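Local coordinates for protein VlsE1 (Borreliella burgdorferi, PDB 1L8W) that is a variable surface lipoprotein of the Lyme disease spirochaete, probably helping it evade the host immune response by antigenic switching, at residues A182-G195 with G258-I272. Residues are numbered along the deposited sequence; the frame is centred on the assembly and turned at random.
Sequences AKGENNKGAGKLFG and GAEFGQDEMKKDDQI
Gly191 lies over one face of the Phe261 ring, its CA 3.6 Å from the ring centroid in a CH-pi contact. Having no side chain, Gly191 lets the ring and the backbone of 259-261 come in close. Phe261 CZ in turn sits over one face of Phe194, near the rim, and the two planes meet at 54°; Ala190 O and Gly191 O lie at the Phe194 edge. Small Ala190 packs its CB between Phe261 and Ile272, 3.7 Å from Ile272 CG2.

The backbones are pinned where Phe261 N donates to Lys188 O at 2.9 Å. That carbonyl also accepts from Gly191 N, which arrives from the opposite face of its plane, so one oxygen serves both the 3-10 turn and the crossing chain.

Two lysine-glutamate pairs flank this bond. With CG of Lys188 set between its backbone N and carbonyl carbon (chi1 54°) and the chain bent at its end, NZ reaches the syn side of Glu260 OE1, from out of the carboxylate plane, at 2.7 Å, a salt bridge. Lys267 runs alongside Lys188 and makes a weaker bridge to Glu185; lysine suits both places, its methylenes packing together while the ammonium reaches a carboxylate. Separately, the Asn187 amide supplies an N-H, almost in its own plane, to the syn side of Asp269 but out of the carboxylate plane, ND2 to OD1 2.8 Å and nearly straight at 167°. A water accepts from Asn187 N and lies within hydrogen-bonding distance of Gly184 O and Lys267 O, linking the backbones.

The contact thus ties the 3-10 segment 188-193 and the loop before it to the loop leading into helix 269-281, whose N-cap is Lys268, and to that helix's first turn. Helix 205-216 packs on Asn187, Asp269 and Ile272 through Ala214, helix 247-252 meets Phe261 through Ala250, and Leu193 bonds through its backbone to Ala288 of strand 287-288.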
loop_
_atom_site.group_PDB
_atom_site.type_symbol
_atom_site.label_atom_id
_atom_site.label_comp_id
_atom_site.label_asym_id
_atom_site.label_seq_id
_atom_site.Cartn_x
_atom_site.Cartn_y
_atom_site.Cartn_z
ATOM N N ALA A 182 11.306 -15.834 0.387
ATOM C CA ALA A 182 10.817 -14.629 -0.281
ATOM C C ALA A 182 11.393 -14.486 -1.686
ATOM O O ALA A 182 11.135 -13.493 -2.367
ATOM C CB ALA A 182 11.167 -13.395 0.545
ATOM N N LYS A 183 12.172 -15.477 -2.115
ATOM C CA LYS A 183 12.788 -15.448 -3.437
ATOM C C LYS A 183 12.014 -16.199 -4.511
ATOM O O LYS A 183 11.248 -17.123 -4.227
ATOM C CB LYS A 183 14.221 -15.977 -3.366
ATOM C CG LYS A 183 15.250 -14.891 -3.076
ATOM C CD LYS A 183 15.348 -13.909 -4.243
ATOM C CE LYS A 183 16.358 -12.802 -3.966
ATOM N NZ LYS A 183 16.554 -11.907 -5.141
ATOM N N GLY A 184 12.235 -15.787 -5.754
ATOM C CA GLY A 184 11.560 -16.390 -6.882
ATOM C C GLY A 184 11.176 -15.268 -7.819
ATOM O O GLY A 184 10.162 -14.606 -7.613
ATOM N N GLU A 185 11.993 -15.050 -8.843
ATOM C CA GLU A 185 11.763 -13.985 -9.809
ATOM C C GLU A 185 10.700 -14.346 -10.843
ATOM O O GLU A 185 10.645 -13.755 -11.922
ATOM C CB GLU A 185 13.080 -13.645 -10.520
ATOM C CG GLU A 185 13.589 -14.758 -11.433
ATOM C CD GLU A 185 15.009 -14.531 -11.920
ATOM O OE1 GLU A 185 15.256 -13.534 -12.632
ATOM O OE2 GLU A 185 15.881 -15.360 -11.586
ATOM N N ASN A 186 9.849 -15.312 -10.509
ATOM C CA ASN A 186 8.796 -15.752 -11.421
ATOM C C ASN A 186 7.895 -14.625 -11.929
ATOM O O ASN A 186 7.407 -14.679 -13.056
ATOM C CB ASN A 186 7.918 -16.817 -10.745
ATOM C CG ASN A 186 8.701 -18.048 -10.333
ATOM O OD1 ASN A 186 9.327 -18.707 -11.163
ATOM N ND2 ASN A 186 8.665 -18.368 -9.042
ATOM N N ASN A 187 7.673 -13.602 -11.111
ATOM C CA ASN A 187 6.785 -12.519 -11.523
ATOM C C ASN A 187 7.435 -11.188 -11.886
ATOM O O ASN A 187 6.751 -10.177 -12.032
ATOM C CB ASN A 187 5.712 -12.314 -10.451
ATOM C CG ASN A 187 4.848 -13.556 -10.249
ATOM O OD1 ASN A 187 4.168 -14.007 -11.171
ATOM N ND2 ASN A 187 4.881 -14.119 -9.044
ATOM N N LYS A 188 8.752 -11.193 -12.060
ATOM C CA LYS A 188 9.474 -9.982 -12.419
ATOM C C LYS A 188 8.855 -9.303 -13.637
ATOM O O LYS A 188 9.012 -8.098 -13.832
ATOM C CB LYS A 188 10.951 -10.306 -12.681
ATOM C CG LYS A 188 11.212 -11.411 -13.704
ATOM C CD LYS A 188 12.717 -11.681 -13.814
ATOM C CE LYS A 188 13.036 -12.961 -14.600
ATOM N NZ LYS A 188 12.813 -12.830 -16.075
ATOM N N GLY A 189 8.145 -10.084 -14.448
ATOM C CA GLY A 189 7.496 -9.545 -15.627
ATOM C C GLY A 189 6.400 -8.536 -15.311
ATOM O O GLY A 189 5.891 -7.863 -16.205
ATOM N N ALA A 190 6.030 -8.421 -14.042
ATOM C CA ALA A 190 4.995 -7.469 -13.645
ATOM C C ALA A 190 5.468 -6.032 -13.892
ATOM O O ALA A 190 4.663 -5.113 -13.986
ATOM C CB ALA A 190 4.639 -7.666 -12.177
ATOM N N GLY A 191 6.782 -5.860 -14.025
ATOM C CA GLY A 191 7.355 -4.544 -14.263
ATOM C C GLY A 191 6.913 -3.878 -15.553
ATOM O O GLY A 191 6.931 -2.651 -15.654
ATOM N N LYS A 192 6.510 -4.673 -16.540
ATOM C CA LYS A 192 6.083 -4.134 -17.829
ATOM C C LYS A 192 4.890 -3.197 -17.704
ATOM O O LYS A 192 4.646 -2.367 -18.582
ATOM C CB LYS A 192 5.733 -5.273 -18.792
ATOM C CG LYS A 192 6.862 -6.268 -18.998
ATOM C CD LYS A 192 6.470 -7.386 -19.951
ATOM C CE LYS A 192 7.688 -8.247 -20.272
ATOM N NZ LYS A 192 7.358 -9.291 -21.271
ATOM N N LEU A 193 4.146 -3.346 -16.618
ATOM C CA LEU A 193 2.965 -2.530 -16.367
ATOM C C LEU A 193 3.351 -1.151 -15.865
ATOM O O LEU A 193 2.539 -0.227 -15.887
ATOM C CB LEU A 193 2.066 -3.221 -15.334
ATOM C CG LEU A 193 1.663 -4.651 -15.710
ATOM C CD1 LEU A 193 0.729 -5.199 -14.668
ATOM C CD2 LEU A 193 1.002 -4.674 -17.076
ATOM N N PHE A 194 4.601 -1.023 -15.423
ATOM C CA PHE A 194 5.120 0.231 -14.896
ATOM C C PHE A 194 5.784 1.113 -15.951
ATOM O O PHE A 194 6.330 2.170 -15.633
ATOM C CB PHE A 194 6.098 -0.063 -13.750
ATOM C CG PHE A 194 5.437 -0.676 -12.538
ATOM C CD1 PHE A 194 4.984 -1.988 -12.565
ATOM C CD2 PHE A 194 5.195 0.086 -11.402
ATOM C CE1 PHE A 194 4.296 -2.529 -11.482
ATOM C CE2 PHE A 194 4.506 -0.445 -10.310
ATOM C CZ PHE A 194 4.055 -1.752 -10.349
ATOM N N GLY A 195 5.717 0.689 -17.209
ATOM C CA GLY A 195 6.336 1.463 -18.268
ATOM C C GLY A 195 5.344 2.269 -19.080
ATOM O O GLY A 195 4.244 2.558 -18.619
ATOM N N GLY A 258 9.865 0.696 -19.338
ATOM C CA GLY A 258 10.745 -0.452 -19.289
ATOM C C GLY A 258 9.978 -1.757 -19.261
ATOM O O GLY A 258 8.746 -1.765 -19.274
ATOM N N ALA A 259 10.716 -2.861 -19.216
ATOM C CA ALA A 259 10.118 -4.187 -19.202
ATOM C C ALA A 259 10.100 -4.782 -17.810
ATOM O O ALA A 259 9.562 -4.186 -16.875
ATOM C CB ALA A 259 10.879 -5.104 -20.146
ATOM N N GLU A 260 10.697 -5.960 -17.675
ATOM C CA GLU A 260 10.741 -6.658 -16.400
ATOM C C GLU A 260 11.503 -5.889 -15.335
ATOM O O GLU A 260 12.245 -4.962 -15.638
ATOM C CB GLU A 260 11.416 -8.023 -16.562
ATOM C CG GLU A 260 10.903 -8.865 -17.715
ATOM C CD GLU A 260 11.415 -10.295 -17.644
ATOM O OE1 GLU A 260 12.639 -10.483 -17.456
ATOM O OE2 GLU A 260 10.591 -11.228 -17.772
ATOM N N PHE A 261 11.302 -6.274 -14.079
ATOM C CA PHE A 261 12.037 -5.664 -12.988
ATOM C C PHE A 261 13.401 -6.349 -13.113
ATOM O O PHE A 261 13.496 -7.579 -13.049
ATOM C CB PHE A 261 11.385 -5.987 -11.642
ATOM C CG PHE A 261 10.147 -5.165 -11.346
ATOM C CD1 PHE A 261 10.225 -3.779 -11.237
ATOM C CD2 PHE A 261 8.917 -5.781 -11.142
ATOM C CE1 PHE A 261 9.093 -3.015 -10.928
ATOM C CE2 PHE A 261 7.780 -5.032 -10.833
ATOM C CZ PHE A 261 7.867 -3.647 -10.726
ATOM N N GLY A 262 14.450 -5.559 -13.306
ATOM C CA GLY A 262 15.773 -6.133 -13.486
ATOM C C GLY A 262 16.666 -6.285 -12.269
ATOM O O GLY A 262 17.530 -7.160 -12.249
ATOM N N GLN A 263 16.477 -5.446 -11.259
ATOM C CA GLN A 263 17.305 -5.530 -10.067
ATOM C C GLN A 263 16.909 -6.701 -9.167
ATOM O O GLN A 263 15.755 -7.140 -9.174
ATOM C CB GLN A 263 17.231 -4.213 -9.298
ATOM C CG GLN A 263 17.672 -3.007 -10.123
ATOM C CD GLN A 263 19.067 -3.178 -10.702
ATOM O OE1 GLN A 263 20.039 -3.338 -9.967
ATOM N NE2 GLN A 263 19.168 -3.148 -12.024
ATOM N N ASP A 264 17.872 -7.215 -8.406
ATOM C CA ASP A 264 17.613 -8.330 -7.504
ATOM C C ASP A 264 16.786 -7.892 -6.305
ATOM O O ASP A 264 16.053 -8.692 -5.733
ATOM C CB ASP A 264 18.930 -8.951 -7.021
ATOM C CG ASP A 264 19.647 -9.734 -8.109
ATOM O OD1 ASP A 264 19.057 -10.693 -8.651
ATOM O OD2 ASP A 264 20.807 -9.393 -8.422
ATOM N N GLU A 265 16.907 -6.622 -5.925
ATOM C CA GLU A 265 16.153 -6.095 -4.792
ATOM C C GLU A 265 14.657 -6.170 -5.066
ATOM O O GLU A 265 13.860 -6.317 -4.144
ATOM C CB GLU A 265 16.563 -4.651 -4.491
ATOM C CG GLU A 265 17.969 -4.517 -3.912
ATOM C CD GLU A 265 19.030 -4.358 -4.974
ATOM O OE1 GLU A 265 18.849 -4.901 -6.086
ATOM O OE2 GLU A 265 20.055 -3.693 -4.689
HETATM N N MSE A 266 14.279 -6.043 -6.335
HETATM C CA MSE A 266 12.881 -6.151 -6.729
HETATM C C MSE A 266 12.712 -7.623 -7.137
HETATM O O MSE A 266 13.245 -8.509 -6.469
HETATM C CB MSE A 266 12.566 -5.205 -7.900
HETATM C CG MSE A 266 12.409 -3.718 -7.512
HETATM SE SE MSE A 266 10.906 -3.282 -6.299
HETATM C CE MSE A 266 11.828 -3.576 -4.637
ATOM N N LYS A 267 11.996 -7.894 -8.220
ATOM C CA LYS A 267 11.800 -9.279 -8.677
ATOM C C LYS A 267 11.076 -10.172 -7.666
ATOM O O LYS A 267 10.273 -11.019 -8.045
ATOM C CB LYS A 267 13.146 -9.922 -9.043
ATOM C CG LYS A 267 13.757 -9.411 -10.337
ATOM C CD LYS A 267 14.991 -10.218 -10.728
ATOM C CE LYS A 267 15.456 -9.842 -12.133
ATOM N NZ LYS A 267 16.675 -10.585 -12.564
ATOM N N LYS A 268 11.371 -9.990 -6.383
ATOM C CA LYS A 268 10.722 -10.766 -5.333
ATOM C C LYS A 268 9.249 -10.371 -5.218
ATOM O O LYS A 268 8.884 -9.212 -5.427
ATOM C CB LYS A 268 11.439 -10.545 -4.006
ATOM C CG LYS A 268 12.754 -11.285 -3.905
ATOM C CD LYS A 268 13.489 -10.940 -2.628
ATOM C CE LYS A 268 14.285 -9.661 -2.786
ATOM N NZ LYS A 268 13.439 -8.516 -3.203
ATOM N N ASP A 269 8.416 -11.344 -4.871
ATOM C CA ASP A 269 6.974 -11.158 -4.755
ATOM C C ASP A 269 6.452 -10.119 -3.772
ATOM O O ASP A 269 5.459 -9.455 -4.054
ATOM C CB ASP A 269 6.306 -12.500 -4.451
ATOM C CG ASP A 269 6.457 -13.495 -5.587
ATOM O OD1 ASP A 269 6.173 -13.120 -6.746
ATOM O OD2 ASP A 269 6.854 -14.652 -5.318
ATOM N N ASP A 270 7.084 -9.981 -2.616
ATOM C CA ASP A 270 6.596 -9.002 -1.658
ATOM C C ASP A 270 6.948 -7.566 -2.072
ATOM O O ASP A 270 6.211 -6.632 -1.750
ATOM C CB ASP A 270 7.103 -9.335 -0.248
ATOM C CG ASP A 270 8.609 -9.452 -0.175
ATOM O OD1 ASP A 270 9.258 -9.539 -1.244
ATOM O OD2 ASP A 270 9.139 -9.467 0.963
ATOM N N GLN A 271 8.048 -7.408 -2.812
ATOM C CA GLN A 271 8.496 -6.107 -3.312
ATOM C C GLN A 271 7.629 -5.684 -4.498
ATOM O O GLN A 271 7.230 -4.520 -4.626
ATOM C CB GLN A 271 9.947 -6.187 -3.770
ATOM C CG GLN A 271 10.916 -6.690 -2.708
ATOM C CD GLN A 271 10.921 -5.819 -1.473
ATOM O OE1 GLN A 271 11.038 -4.598 -1.564
ATOM N NE2 GLN A 271 10.802 -6.441 -0.309
ATOM N N ILE A 272 7.353 -6.640 -5.375
ATOM C CA ILE A 272 6.510 -6.383 -6.531
ATOM C C ILE A 272 5.107 -6.015 -6.037
ATOM O O ILE A 272 4.541 -5.009 -6.457
ATOM C CB ILE A 272 6.418 -7.622 -7.426
ATOM C CG1 ILE A 272 7.808 -7.943 -7.978
ATOM C CG2 ILE A 272 5.400 -7.396 -8.524
ATOM C CD1 ILE A 272 7.884 -9.219 -8.771
HETATM O O HOH W 1 9.524 -14.170 -5.129
HETATM O O HOH W 2 16.898 -12.695 -8.106
HETATM O O HOH W 3 8.397 -12.810 -8.631
HETATM O O HOH W 4 6.375 -1.743 -21.060
#